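Local coordinates for YcgJ protein (Bacillus subtilis, PDB 1XXL), which probably acts as an S-adenosylmethionine-dependent methyltransferase, with its natural substrate not established, at residues A36-S40 with V68-F73; V103-R108 with M160-L166; D134-N138 with V149-S153. All coordinates share one frame; numbering follows the deposited sequence.

Interaction 1 (A36-S40 with V68-F73); sequences ALAFS and VENVRF
Leu-37 overlaps Val-68 and Val-71 with its CD2 methyl, its side chain crossing each of theirs at about a right angle. Its CD2 lies 3.3 Å from Val-68 CG2, tighter than a usual carbon-carbon contact, and 3.8 Å from Val-71 CG2. The CB of Leu-37 does not itself aim at the 68-73 segment; with CG anti to the carbonyl carbon (chi1 -64°), the branch end swings over to reach both valines. The preceding residue, Ala-36, turns its CB toward the strand and approaches the ring of Phe-73, 3.8 Å from CE2, while its carbonyl O rests near Val-71 CG1.

Around Ser-40 packing and polar contact combine: Ser-40 CB fits against Val-71 CG1 at 3.5 Å, and Asn-70 ND2 donates to Ser-40 O over 3.0 Å, with a nearly straight N-H...O angle of 165°. The acceptor lies in the plane of the Asn-70 amide. Ser-40 OG turns back to its own helix and donates to Leu-37 O at 2.7 Å, an acceptor shared with Ser-40 N from the same face of the carbonyl.

Phe-62 and Ala-63 of helix 53-66 extend the apolar patch. Helix 34-39 packing on strand 71-75, which runs parallel to strand 45-50, with Ala-36 completing a probable GxGxxA pattern, is consistent with the Rossmann-type fold of S-adenosylmethionine-dependent methyltransferases.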
loop_
_atom_site.group_PDB
_atom_site.type_symbol
_atom_site.label_atom_id
_atom_site.label_comp_id
_atom_site.label_asym_id
_atom_site.label_seq_id
_atom_site.Cartn_x
_atom_site.Cartn_y
_atom_site.Cartn_z
ATOM N N ALA A 36 8.432 9.514 -0.189
ATOM C CA ALA A 36 9.806 9.829 -0.598
ATOM C C ALA A 36 10.336 11.054 0.126
ATOM O O ALA A 36 11.483 11.062 0.592
ATOM C CB ALA A 36 9.897 10.025 -2.134
ATOM N N LEU A 37 9.515 12.092 0.229
ATOM C CA LEU A 37 9.925 13.289 0.983
ATOM C C LEU A 37 10.193 13.019 2.455
ATOM O O LEU A 37 11.132 13.569 3.035
ATOM C CB LEU A 37 8.881 14.382 0.867
ATOM C CG LEU A 37 8.664 14.932 -0.543
ATOM C CD1 LEU A 37 7.659 16.066 -0.434
ATOM C CD2 LEU A 37 9.933 15.435 -1.139
ATOM N N ALA A 38 9.385 12.161 3.063
ATOM C CA ALA A 38 9.586 11.839 4.480
ATOM C C ALA A 38 10.906 11.099 4.731
ATOM O O ALA A 38 11.531 11.294 5.764
ATOM C CB ALA A 38 8.404 11.065 5.020
ATOM N N PHE A 39 11.348 10.285 3.775
ATOM C CA PHE A 39 12.608 9.561 3.926
ATOM C C PHE A 39 13.820 10.431 3.676
ATOM O O PHE A 39 14.905 10.134 4.182
ATOM C CB PHE A 39 12.659 8.331 2.987
ATOM C CG PHE A 39 12.090 7.075 3.598
ATOM C CD1 PHE A 39 10.719 6.835 3.575
ATOM C CD2 PHE A 39 12.922 6.142 4.212
ATOM C CE1 PHE A 39 10.179 5.672 4.165
ATOM C CE2 PHE A 39 12.393 4.971 4.780
ATOM C CZ PHE A 39 11.025 4.749 4.758
ATOM N N SER A 40 13.629 11.494 2.893
ATOM C CA SER A 40 14.736 12.279 2.324
ATOM C C SER A 40 15.753 12.892 3.318
ATOM O O SER A 40 16.928 12.921 3.011
ATOM C CB SER A 40 14.198 13.372 1.384
ATOM O OG SER A 40 13.558 14.408 2.099
ATOM N N VAL A 68 13.660 20.053 -1.593
ATOM C CA VAL A 68 14.454 18.825 -1.443
ATOM C C VAL A 68 15.133 18.463 -2.775
ATOM O O VAL A 68 14.492 18.426 -3.820
ATOM C CB VAL A 68 13.629 17.632 -0.881
ATOM C CG1 VAL A 68 12.903 18.017 0.393
ATOM C CG2 VAL A 68 12.651 17.161 -1.865
ATOM N N GLU A 69 16.428 18.188 -2.708
ATOM C CA GLU A 69 17.259 17.961 -3.881
ATOM C C GLU A 69 17.660 16.490 -4.094
ATOM O O GLU A 69 18.283 16.160 -5.107
ATOM C CB GLU A 69 18.536 18.803 -3.758
ATOM C CG GLU A 69 18.285 20.305 -3.436
ATOM C CD GLU A 69 17.941 21.164 -4.660
ATOM O OE1 GLU A 69 17.677 20.592 -5.756
ATOM O OE2 GLU A 69 17.943 22.427 -4.515
ATOM N N ASN A 70 17.311 15.614 -3.155
ATOM C CA ASN A 70 17.752 14.223 -3.203
ATOM C C ASN A 70 16.602 13.212 -3.446
ATOM O O ASN A 70 16.736 12.029 -3.125
ATOM C CB ASN A 70 18.549 13.884 -1.926
ATOM C CG ASN A 70 17.674 13.818 -0.675
ATOM O OD1 ASN A 70 16.639 14.493 -0.579
ATOM N ND2 ASN A 70 18.086 12.995 0.287
ATOM N N VAL A 71 15.492 13.686 -4.016
ATOM C CA VAL A 71 14.369 12.838 -4.358
ATOM C C VAL A 71 14.071 13.044 -5.839
ATOM O O VAL A 71 14.095 14.173 -6.313
ATOM C CB VAL A 71 13.085 13.117 -3.477
ATOM C CG1 VAL A 71 13.396 13.030 -2.010
ATOM C CG2 VAL A 71 12.473 14.479 -3.797
ATOM N N ARG A 72 13.833 11.966 -6.578
ATOM C CA ARG A 72 13.455 12.068 -7.991
ATOM C C ARG A 72 12.263 11.144 -8.250
ATOM O O ARG A 72 12.098 10.134 -7.566
ATOM C CB ARG A 72 14.650 11.739 -8.912
ATOM C CG ARG A 72 15.700 12.889 -9.022
ATOM C CD ARG A 72 16.747 12.671 -10.163
ATOM N NE ARG A 72 16.103 12.595 -11.502
ATOM C CZ ARG A 72 16.219 13.481 -12.501
ATOM N NH1 ARG A 72 17.010 14.543 -12.405
ATOM N NH2 ARG A 72 15.536 13.276 -13.627
ATOM N N PHE A 73 11.422 11.516 -9.204
ATOM C CA PHE A 73 10.233 10.740 -9.551
ATOM C C PHE A 73 10.271 10.377 -11.020
ATOM O O PHE A 73 10.795 11.105 -11.850
ATOM C CB PHE A 73 8.954 11.487 -9.181
ATOM C CG PHE A 73 8.890 11.850 -7.725
ATOM C CD1 PHE A 73 9.357 13.089 -7.287
ATOM C CD2 PHE A 73 8.449 10.929 -6.783
ATOM C CE1 PHE A 73 9.361 13.416 -5.959
ATOM C CE2 PHE A 73 8.443 11.246 -5.427
ATOM C CZ PHE A 73 8.904 12.483 -5.010
#

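Interaction 2 (V103-R108 with M160-L166); sequences VRKAVR and MFSANQL
The selenomethionine Met-160 is the main bump of this contact: its side chain fills the hollow between Val-103, Arg-104 and Val-107 on helix 103-113. With CG anti to the carbonyl carbon (chi1 -62°) and chi2 extended, Met-160 SE comes to 3.9 Å from Val-103 CG1; the bend at chi3 then turns Met-160 CE to 4.0 Å from Val-103 CG2. Met-160 and Val-103 cross at about a right angle.

Arg-104 closes one flank of that hollow. Bent at chi2 and chi3, its chain folds over Met-160, with CD 3.3 Å from Met-160 CG, and carries one guanidinium face over Met-160 CA. Arg-104 NH2 reaches on to Ala-163 CB, 3.1 Å away.

In the other direction the bump is Val-107, whose CG1 points into a hollow bounded by Met-160 O, Asn-164, Phe-161 and Leu-166. Val-107 CG1 comes within 3.6 Å of Asn-164 ND2 and 4.2 Å of Leu-166 CD1; that same leucine methyl sits over the centre of the Phe-161 ring. The Asn-164 amide is steadied by a bond from ND2 to Met-160 O (2.9 Å, 160°), while its OD1 rests against Arg-108 CA and CB. A water joins the two sides, donating to Arg-104 O and accepting from Asn-164 ND2.

Trp-157, earlier on helix 154-163, also touches Val-103 and Val-107. The arrangement is a helix-helix contact at whose edge a Schellman motif, with Gln-165 as its C-prime residue, ends helix 154-163 before strand 166-179.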
loop_
_atom_site.group_PDB
_atom_site.type_symbol
_atom_site.label_atom_id
_atom_site.label_comp_id
_atom_site.label_asym_id
_atom_site.label_seq_id
_atom_site.Cartn_x
_atom_site.Cartn_y
_atom_site.Cartn_z
ATOM N N VAL A 103 0.622 -8.724 -8.858
ATOM C CA VAL A 103 1.380 -8.602 -7.614
ATOM C C VAL A 103 2.524 -9.625 -7.528
ATOM O O VAL A 103 3.611 -9.295 -7.044
ATOM C CB VAL A 103 0.444 -8.625 -6.354
ATOM C CG1 VAL A 103 -0.365 -9.935 -6.236
ATOM C CG2 VAL A 103 1.252 -8.360 -5.097
ATOM N N ARG A 104 2.308 -10.839 -8.050
ATOM C CA ARG A 104 3.351 -11.861 -8.067
ATOM C C ARG A 104 4.607 -11.420 -8.844
ATOM O O ARG A 104 5.720 -11.625 -8.396
ATOM C CB ARG A 104 2.820 -13.173 -8.672
ATOM C CG ARG A 104 1.858 -13.977 -7.786
ATOM C CD ARG A 104 2.534 -14.601 -6.559
ATOM N NE ARG A 104 3.838 -15.272 -6.784
ATOM C CZ ARG A 104 4.312 -16.311 -6.094
ATOM N NH1 ARG A 104 3.609 -16.924 -5.137
ATOM N NH2 ARG A 104 5.498 -16.794 -6.426
ATOM N N LYS A 105 4.402 -10.827 -10.013
ATOM C CA LYS A 105 5.489 -10.240 -10.797
ATOM C C LYS A 105 6.096 -8.996 -10.109
ATOM O O LYS A 105 7.304 -8.805 -10.156
ATOM C CB LYS A 105 4.985 -9.920 -12.207
ATOM C CG LYS A 105 6.019 -9.305 -13.163
ATOM C CD LYS A 105 7.395 -10.014 -13.140
ATOM C CE LYS A 105 8.186 -9.745 -14.431
ATOM N NZ LYS A 105 9.390 -10.635 -14.517
ATOM N N ALA A 106 5.272 -8.177 -9.441
ATOM C CA ALA A 106 5.764 -7.014 -8.659
ATOM C C ALA A 106 6.798 -7.445 -7.586
ATOM O O ALA A 106 7.886 -6.881 -7.510
ATOM C CB ALA A 106 4.601 -6.267 -8.012
ATOM N N VAL A 107 6.457 -8.459 -6.787
ATOM C CA VAL A 107 7.341 -8.953 -5.727
ATOM C C VAL A 107 8.614 -9.535 -6.280
ATOM O O VAL A 107 9.677 -9.399 -5.679
ATOM C CB VAL A 107 6.650 -10.015 -4.825
ATOM C CG1 VAL A 107 7.641 -10.573 -3.779
ATOM C CG2 VAL A 107 5.446 -9.401 -4.116
ATOM N N ARG A 108 8.510 -10.199 -7.428
ATOM C CA ARG A 108 9.672 -10.747 -8.088
ATOM C C ARG A 108 10.628 -9.605 -8.488
ATOM O O ARG A 108 11.846 -9.699 -8.316
ATOM C CB ARG A 108 9.201 -11.580 -9.298
ATOM C CG ARG A 108 10.229 -12.448 -9.967
ATOM C CD ARG A 108 9.634 -13.155 -11.221
ATOM N NE ARG A 108 8.213 -13.489 -11.015
ATOM C CZ ARG A 108 7.316 -13.723 -11.981
ATOM N NH1 ARG A 108 7.671 -13.731 -13.270
ATOM N NH2 ARG A 108 6.050 -13.982 -11.653
HETATM N N MSE A 160 4.385 -15.536 -1.369
HETATM C CA MSE A 160 5.137 -14.721 -2.343
HETATM C C MSE A 160 6.543 -14.317 -1.859
HETATM O O MSE A 160 7.492 -14.319 -2.619
HETATM C CB MSE A 160 4.349 -13.473 -2.702
HETATM C CG MSE A 160 3.037 -13.790 -3.368
HETATM SE SE MSE A 160 2.133 -12.241 -4.232
HETATM C CE MSE A 160 1.017 -11.615 -2.715
ATOM N N PHE A 161 6.674 -13.963 -0.589
ATOM C CA PHE A 161 7.987 -13.652 -0.049
ATOM C C PHE A 161 8.888 -14.870 -0.099
ATOM O O PHE A 161 10.034 -14.767 -0.540
ATOM C CB PHE A 161 7.901 -13.132 1.372
ATOM C CG PHE A 161 7.577 -11.673 1.470
ATOM C CD1 PHE A 161 6.731 -11.054 0.557
ATOM C CD2 PHE A 161 8.090 -10.916 2.512
ATOM C CE1 PHE A 161 6.426 -9.700 0.681
ATOM C CE2 PHE A 161 7.765 -9.573 2.640
ATOM C CZ PHE A 161 6.941 -8.968 1.730
ATOM N N SER A 162 8.357 -16.012 0.328
ATOM C CA SER A 162 9.103 -17.259 0.305
ATOM C C SER A 162 9.529 -17.646 -1.106
ATOM O O SER A 162 10.646 -18.125 -1.286
ATOM C CB SER A 162 8.289 -18.394 0.949
ATOM O OG SER A 162 9.139 -19.447 1.365
ATOM N N ALA A 163 8.646 -17.447 -2.090
ATOM C CA ALA A 163 8.951 -17.709 -3.497
ATOM C C ALA A 163 10.114 -16.888 -4.064
ATOM O O ALA A 163 10.720 -17.271 -5.057
ATOM C CB ALA A 163 7.722 -17.497 -4.350
ATOM N N ASN A 164 10.422 -15.773 -3.412
ATOM C CA ASN A 164 11.400 -14.788 -3.870
ATOM C C ASN A 164 12.524 -14.559 -2.873
ATOM O O ASN A 164 13.217 -13.566 -2.955
ATOM C CB ASN A 164 10.669 -13.480 -4.186
ATOM C CG ASN A 164 9.801 -13.591 -5.428
ATOM O OD1 ASN A 164 10.316 -13.599 -6.524
ATOM N ND2 ASN A 164 8.490 -13.701 -5.259
ATOM N N GLN A 165 12.697 -15.504 -1.951
ATOM C CA GLN A 165 13.800 -15.526 -1.009
ATOM C C GLN A 165 13.843 -14.270 -0.127
ATOM O O GLN A 165 14.921 -13.808 0.277
ATOM C CB GLN A 165 15.127 -15.795 -1.725
ATOM C CG GLN A 165 15.274 -17.263 -2.189
ATOM C CD GLN A 165 14.233 -17.672 -3.187
ATOM O OE1 GLN A 165 13.447 -18.624 -2.969
ATOM N NE2 GLN A 165 14.187 -16.948 -4.291
ATOM N N LEU A 166 12.657 -13.747 0.180
ATOM C CA LEU A 166 12.511 -12.718 1.223
ATOM C C LEU A 166 12.078 -13.356 2.527
ATOM O O LEU A 166 11.092 -14.105 2.563
ATOM C CB LEU A 166 11.493 -11.650 0.814
ATOM C CG LEU A 166 11.627 -11.072 -0.592
ATOM C CD1 LEU A 166 10.575 -10.008 -0.883
ATOM C CD2 LEU A 166 13.019 -10.510 -0.770
HETATM O O HOH W 1 6.402 -13.902 -7.156
#

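Interaction 3 (D134-N138 with V149-S153); sequences DEFVN and VRESS
Arg-150 grips the carboxylate of Asp-134 end-on, one nitrogen to each oxygen. Arg-150 NH2 donates to Asp-134 OD1 at 2.8 Å and 171°, and Arg-150 NH1 to Asp-134 OD2 at 2.9 Å. Both oxygens use their syn lone pairs, and the carboxylate and guanidinium planes are only 20° apart, the geometry of a bidentate salt bridge. An extended chain from CG to NE, starting with CG anti to the backbone N, carries the guanidinium along to Asp-134. NH2 also forms a salt bridge with Glu-156, so the arginine joins two acids.

Next to this pair, the Asn-138 amide pairs with both the N-H and the C=O of Glu-151. Asn-138 OD1 accepts from Glu-151 N at 2.8 Å, and Asn-138 ND2 donates to Glu-151 O at 3.2 Å and 172°; each acceptor receives its donor in the carbonyl plane, on a lone pair. Asn-138 ND2 also bonds to Asp-134 O, one turn back (3.0 Å), approaching from above that carbonyl's plane, while His-148 gives OD1 a second donor. Together these bonds fix the rotation of the amide.

Farther out, the Glu-151 chain bends at chi2 and runs alongside Asn-138 but heads the other way, with its carboxylate nearly perpendicular to the amide. Glu-151 OE1 comes 3.8 Å from Val-137 CG2, but the carboxylate has its polar partners in His-125 and Asn-141.

The buried asparagine thus reads the loop backbone much as a neighbouring strand would. With charges paired beside it, the loop between helices 131-144 and 154-163 is held by directed bonds more than by apolar packing.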
loop_
_atom_site.group_PDB
_atom_site.type_symbol
_atom_site.label_atom_id
_atom_site.label_comp_id
_atom_site.label_asym_id
_atom_site.label_seq_id
_atom_site.Cartn_x
_atom_site.Cartn_y
_atom_site.Cartn_z
ATOM N N ASP A 134 -12.519 -12.181 2.857
ATOM C CA ASP A 134 -11.623 -11.783 1.760
ATOM C C ASP A 134 -12.433 -11.136 0.612
ATOM O O ASP A 134 -12.208 -9.996 0.186
ATOM C CB ASP A 134 -10.900 -13.037 1.286
ATOM C CG ASP A 134 -9.976 -12.801 0.132
ATOM O OD1 ASP A 134 -8.923 -13.489 0.116
ATOM O OD2 ASP A 134 -10.271 -11.955 -0.740
ATOM N N GLU A 135 -13.404 -11.888 0.142
ATOM C CA GLU A 135 -14.315 -11.451 -0.905
ATOM C C GLU A 135 -15.141 -10.188 -0.513
ATOM O O GLU A 135 -15.317 -9.270 -1.312
ATOM C CB GLU A 135 -15.181 -12.667 -1.169
ATOM C CG GLU A 135 -16.234 -12.638 -2.174
ATOM C CD GLU A 135 -16.845 -14.056 -2.304
ATOM O OE1 GLU A 135 -18.050 -14.158 -2.649
ATOM O OE2 GLU A 135 -16.114 -15.063 -2.022
ATOM N N PHE A 136 -15.606 -10.124 0.729
ATOM C CA PHE A 136 -16.431 -8.999 1.188
ATOM C C PHE A 136 -15.674 -7.680 1.079
ATOM O O PHE A 136 -16.166 -6.698 0.516
ATOM C CB PHE A 136 -16.871 -9.219 2.636
ATOM C CG PHE A 136 -17.678 -8.094 3.187
ATOM C CD1 PHE A 136 -17.065 -7.035 3.858
ATOM C CD2 PHE A 136 -19.056 -8.077 3.031
ATOM C CE1 PHE A 136 -17.825 -5.990 4.351
ATOM C CE2 PHE A 136 -19.802 -7.042 3.532
ATOM C CZ PHE A 136 -19.188 -6.001 4.183
ATOM N N VAL A 137 -14.459 -7.681 1.611
ATOM C CA VAL A 137 -13.655 -6.485 1.642
ATOM C C VAL A 137 -13.109 -6.121 0.268
ATOM O O VAL A 137 -13.029 -4.943 -0.053
ATOM C CB VAL A 137 -12.551 -6.540 2.726
ATOM C CG1 VAL A 137 -11.436 -7.542 2.392
ATOM C CG2 VAL A 137 -11.990 -5.121 2.973
ATOM N N ASN A 138 -12.752 -7.115 -0.546
ATOM C CA ASN A 138 -12.309 -6.818 -1.908
ATOM C C ASN A 138 -13.411 -6.217 -2.774
ATOM O O ASN A 138 -13.163 -5.260 -3.548
ATOM C CB ASN A 138 -11.695 -8.045 -2.587
ATOM C CG ASN A 138 -10.209 -8.160 -2.315
ATOM O OD1 ASN A 138 -9.433 -7.394 -2.865
ATOM N ND2 ASN A 138 -9.814 -9.094 -1.449
ATOM N N VAL A 149 -7.525 -3.775 -7.717
ATOM C CA VAL A 149 -7.329 -5.083 -8.355
ATOM C C VAL A 149 -7.592 -6.149 -7.308
ATOM O O VAL A 149 -8.564 -6.885 -7.402
ATOM C CB VAL A 149 -5.911 -5.226 -8.963
ATOM C CG1 VAL A 149 -5.690 -6.628 -9.487
ATOM C CG2 VAL A 149 -5.720 -4.192 -10.107
ATOM N N ARG A 150 -6.738 -6.238 -6.295
ATOM C CA ARG A 150 -6.970 -7.200 -5.220
ATOM C C ARG A 150 -6.075 -6.872 -4.046
ATOM O O ARG A 150 -4.920 -6.536 -4.244
ATOM C CB ARG A 150 -6.685 -8.647 -5.693
ATOM C CG ARG A 150 -6.653 -9.649 -4.527
ATOM C CD ARG A 150 -6.500 -11.094 -4.931
ATOM N NE ARG A 150 -6.287 -11.908 -3.735
ATOM C CZ ARG A 150 -7.233 -12.265 -2.874
ATOM N NH1 ARG A 150 -8.507 -11.904 -3.074
ATOM N NH2 ARG A 150 -6.906 -12.990 -1.798
ATOM N N GLU A 151 -6.631 -6.952 -2.833
ATOM C CA GLU A 151 -5.832 -6.958 -1.627
ATOM C C GLU A 151 -5.645 -8.409 -1.194
ATOM O O GLU A 151 -6.624 -9.150 -0.924
ATOM C CB GLU A 151 -6.404 -6.035 -0.525
ATOM C CG GLU A 151 -7.701 -6.427 0.145
ATOM C CD GLU A 151 -8.521 -5.198 0.587
ATOM O OE1 GLU A 151 -8.393 -4.771 1.758
ATOM O OE2 GLU A 151 -9.280 -4.649 -0.258
ATOM N N SER A 152 -4.376 -8.806 -1.189
ATOM C CA SER A 152 -3.974 -10.164 -0.908
ATOM C C SER A 152 -4.141 -10.460 0.581
ATOM O O SER A 152 -4.168 -9.543 1.430
ATOM C CB SER A 152 -2.505 -10.396 -1.316
ATOM O OG SER A 152 -2.272 -10.206 -2.699
ATOM N N SER A 153 -4.251 -11.752 0.902
ATOM C CA SER A 153 -4.234 -12.198 2.292
ATOM C C SER A 153 -2.795 -12.259 2.820
ATOM O O SER A 153 -1.847 -12.219 2.035
ATOM C CB SER A 153 -4.922 -13.572 2.401
ATOM O OG SER A 153 -4.126 -14.581 1.819
#

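In the fold
Interactions 2 and 3 adjoin: Met-160 CE lies 3.6 Å from Ser-152 OG, and 134-138/149-153 is nested within the chain loop that 103-108/160-166 closes. Helix 154-163 links them, since it carries residues of interaction 2 and its Glu-156 shares Arg-150 with Asp-134. Interaction 1 stands apart, its centre about 26 Å from that of interaction 2 and about 32 Å from that of interaction 3, across the chain's centre from the latter. Interactions 1 and 2 are partly buried and mainly apolar, joining helix to strand and helix to helix respectively. Interaction 3, the buried one, is the most polar, pairing a helix with an irregular loop through charges and amide bonds.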